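PDB 3EFZ: 14-3-3 protein from Cryptosporidium parvum, which probably acts in cell signalling by binding phosphoserine-containing partner proteins, as other members of the 14-3-3 family do. Local coordinates for residues Y154-L159 with Q166-A171. Sequence-based numbering, arbitrary orientation.
Sequences YKAEIL and QCIKQA
C167 touches three residues of 154-159: K155, A156 and L159. Its SG meets two aliphatic carbons on the same side, L159 CD1 at 3.6 Å and K155 CB at 3.7 Å, while its CB approaches the methyl of A156, CB to CB 3.9 Å. The chi1 of C167, -70°, sets SG opposite its own carbonyl carbon and beside its backbone N, which turns the sulfur to the K155 and L159 side of A156. On the other side of C167, I168 meets the same methyl with a single branch: its CG1 lies 3.7 Å from A156 CB. The A156 methyl is thus shared by two consecutive residues of the facing helix. A156 and C167 are also the nearest CA pair across the two segments, 5.3 Å, consistent with the small side chain of A156. The segment axes run nearly antiparallel at 163°, 8.4 Å apart; this is the helical hairpin in which helix 138-158 turns back into helix 161-185 within the all-helical 14-3-3 fold. No hydrogen bond joins the two segments, so the contact is side-chain packing. K155 takes part through CB alone: beyond CG its chain is extended, and NZ forms a salt bridge with E122 of helix 100-131. E157 points away from 166-171 and pairs with R79, which, like R153 just before the segment, is a predicted phosphoserine-contacting site. The carbonyl oxygen of K155 accepts from both I158 N and L159 N, the latter at 2.8 Å, which ties down the backbone just before L159, whose CD1 reaches the sulfur.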
ATOM      1  N   TYR B 154       1.563   8.016  14.230  1.00 36.65           N
ATOM      2  CA  TYR B 154       2.529   7.130  13.578  1.00 36.56           C
ATOM      3  C   TYR B 154       3.970   7.550  13.844  1.00 36.41           C
ATOM      4  O   TYR B 154       4.824   6.694  14.041  1.00 36.29           O
ATOM      5  CB  TYR B 154       2.308   7.067  12.066  1.00 36.88           C
ATOM      6  CG  TYR B 154       0.981   6.486  11.592  1.00 37.87           C
ATOM      7  CD1 TYR B 154       0.090   5.826  12.458  1.00 36.75           C
ATOM      8  CD2 TYR B 154       0.636   6.577  10.243  1.00 39.47           C
ATOM      9  CE1 TYR B 154      -1.108   5.299  11.980  1.00 37.67           C
ATOM     10  CE2 TYR B 154      -0.541   6.043   9.752  1.00 39.70           C
ATOM     11  CZ  TYR B 154      -1.409   5.422  10.613  1.00 40.02           C
ATOM     12  OH  TYR B 154      -2.555   4.915  10.047  1.00 42.13           O
ATOM     13  N   LYS B 155       4.238   8.859  13.824  1.00 36.42           N
ATOM     14  CA  LYS B 155       5.605   9.381  14.026  1.00 36.47           C
ATOM     15  C   LYS B 155       6.012   9.082  15.461  1.00 36.02           C
ATOM     16  O   LYS B 155       7.149   8.694  15.722  1.00 36.42           O
ATOM     17  CB  LYS B 155       5.702  10.901  13.775  1.00 36.31           C
ATOM     18  CG  LYS B 155       5.398  11.398  12.360  1.00 37.04           C
ATOM     19  CD  LYS B 155       5.815  12.869  12.216  1.00 37.06           C
ATOM     20  CE  LYS B 155       5.403  13.437  10.876  1.00 41.18           C
ATOM     21  NZ  LYS B 155       5.940  14.830  10.623  1.00 42.80           N
ATOM     22  N   ALA B 156       5.053   9.270  16.368  1.00 35.61           N
ATOM     23  CA  ALA B 156       5.185   9.011  17.800  1.00 35.08           C
ATOM     24  C   ALA B 156       5.542   7.556  18.132  1.00 34.70           C
ATOM     25  O   ALA B 156       6.168   7.303  19.150  1.00 35.15           O
ATOM     26  CB  ALA B 156       3.887   9.409  18.518  1.00 34.53           C
ATOM     27  N   GLU B 157       5.115   6.610  17.292  1.00 34.77           N
ATOM     28  CA  GLU B 157       5.452   5.188  17.449  1.00 34.50           C
ATOM     29  C   GLU B 157       6.902   4.906  17.051  1.00 34.46           C
ATOM     30  O   GLU B 157       7.485   3.871  17.434  1.00 34.96           O
ATOM     31  CB  GLU B 157       4.522   4.309  16.597  1.00 34.55           C
ATOM     32  CG  GLU B 157       3.047   4.423  16.904  1.00 34.46           C
ATOM     33  CD  GLU B 157       2.180   3.605  15.933  1.00 35.40           C
ATOM     34  OE1 GLU B 157       2.619   3.365  14.787  1.00 34.04           O
ATOM     35  OE2 GLU B 157       1.061   3.202  16.308  1.00 33.57           O
ATOM     36  N   ILE B 158       7.459   5.809  16.242  1.00 34.05           N
ATOM     37  CA  ILE B 158       8.808   5.680  15.709  1.00 33.36           C
ATOM     38  C   ILE B 158       9.820   6.472  16.538  1.00 33.42           C
ATOM     39  O   ILE B 158      10.894   5.966  16.864  1.00 33.57           O
ATOM     40  CB  ILE B 158       8.876   6.162  14.228  1.00 33.27           C
ATOM     41  CG1 ILE B 158       7.933   5.320  13.352  1.00 33.17           C
ATOM     42  CG2 ILE B 158      10.320   6.149  13.711  1.00 32.24           C
ATOM     43  CD1 ILE B 158       7.891   5.740  11.908  1.00 33.51           C
ATOM     44  N   LEU B 159       9.475   7.720  16.841  1.00 33.76           N
ATOM     45  CA  LEU B 159      10.372   8.661  17.511  1.00 34.13           C
ATOM     46  C   LEU B 159      10.574   8.361  19.001  1.00 34.72           C
ATOM     47  O   LEU B 159       9.830   7.575  19.594  1.00 34.65           O
ATOM     48  CB  LEU B 159       9.917  10.107  17.254  1.00 34.03           C
ATOM     49  CG  LEU B 159       9.954  10.577  15.770  1.00 33.22           C
ATOM     50  CD1 LEU B 159       9.289  11.943  15.607  1.00 35.55           C
ATOM     51  CD2 LEU B 159      11.347  10.595  15.128  1.00 34.26           C
ATOM     52  N   GLN B 166       6.452  15.300  21.792  1.00 36.19           N
ATOM     53  CA  GLN B 166       5.939  16.413  20.987  1.00 36.51           C
ATOM     54  C   GLN B 166       4.974  15.910  19.928  1.00 35.91           C
ATOM     55  O   GLN B 166       3.982  16.563  19.662  1.00 35.95           O
ATOM     56  CB  GLN B 166       7.061  17.207  20.309  1.00 36.17           C
ATOM     57  CG  GLN B 166       8.104  17.852  21.221  1.00 36.88           C
ATOM     58  CD  GLN B 166       9.396  18.156  20.468  1.00 38.03           C
ATOM     59  OE1 GLN B 166      10.500  18.053  21.016  1.00 40.21           O
ATOM     60  NE2 GLN B 166       9.263  18.496  19.183  1.00 38.66           N
ATOM     61  N   CYS B 167       5.262  14.763  19.306  1.00 36.47           N
ATOM     62  CA  CYS B 167       4.321  14.187  18.334  1.00 36.59           C
ATOM     63  C   CYS B 167       3.031  13.730  19.003  1.00 36.40           C
ATOM     64  O   CYS B 167       1.956  13.859  18.423  1.00 36.30           O
ATOM     65  CB  CYS B 167       4.928  13.020  17.521  1.00 37.02           C
ATOM     66  SG  CYS B 167       6.195  13.537  16.357  1.00 39.25           S
ATOM     67  N   ILE B 168       3.132  13.177  20.211  1.00 36.56           N
ATOM     68  CA  ILE B 168       1.929  12.787  20.948  1.00 36.93           C
ATOM     69  C   ILE B 168       1.108  14.040  21.267  1.00 37.64           C
ATOM     70  O   ILE B 168      -0.116  14.053  21.078  1.00 37.72           O
ATOM     71  CB  ILE B 168       2.252  11.973  22.221  1.00 36.95           C
ATOM     72  CG1 ILE B 168       2.802  10.590  21.844  1.00 37.27           C
ATOM     73  CG2 ILE B 168       0.997  11.815  23.092  1.00 36.37           C
ATOM     74  CD1 ILE B 168       3.638   9.933  22.919  1.00 35.37           C
ATOM     75  N   LYS B 169       1.783  15.093  21.721  1.00 38.19           N
ATOM     76  CA  LYS B 169       1.108  16.360  21.990  1.00 39.22           C
ATOM     77  C   LYS B 169       0.417  16.930  20.746  1.00 39.30           C
ATOM     78  O   LYS B 169      -0.734  17.336  20.846  1.00 39.20           O
ATOM     79  CB  LYS B 169       2.027  17.393  22.637  1.00 39.36           C
ATOM     80  CG  LYS B 169       1.234  18.619  23.075  1.00 41.94           C
ATOM     81  CD  LYS B 169       2.048  19.684  23.758  1.00 44.95           C
ATOM     82  CE  LYS B 169       1.141  20.903  24.046  1.00 47.07           C
ATOM     83  NZ  LYS B 169       0.418  21.366  22.799  1.00 48.36           N
ATOM     84  N   GLN B 170       1.096  16.933  19.590  1.00 39.39           N
ATOM     85  CA  GLN B 170       0.487  17.387  18.324  1.00 40.09           C
ATOM     86  C   GLN B 170      -0.684  16.518  17.892  1.00 39.36           C
ATOM     87  O   GLN B 170      -1.620  17.029  17.292  1.00 39.07           O
ATOM     88  CB  GLN B 170       1.493  17.449  17.155  1.00 40.45           C
ATOM     89  CG  GLN B 170       2.594  18.513  17.232  1.00 42.16           C
ATOM     90  CD  GLN B 170       3.553  18.455  16.031  1.00 42.78           C
ATOM     91  OE1 GLN B 170       3.172  18.769  14.898  1.00 47.47           O
ATOM     92  NE2 GLN B 170       4.803  18.064  16.283  1.00 46.18           N
ATOM     93  N   ALA B 171      -0.610  15.203  18.156  1.00 38.73           N
ATOM     94  CA  ALA B 171      -1.725  14.275  17.860  1.00 38.09           C
ATOM     95  C   ALA B 171      -2.960  14.548  18.712  1.00 37.84           C
ATOM     96  O   ALA B 171      -4.086  14.515  18.212  1.00 37.17           O
ATOM     97  CB  ALA B 171      -1.286  12.802  18.030  1.00 37.86           C
TER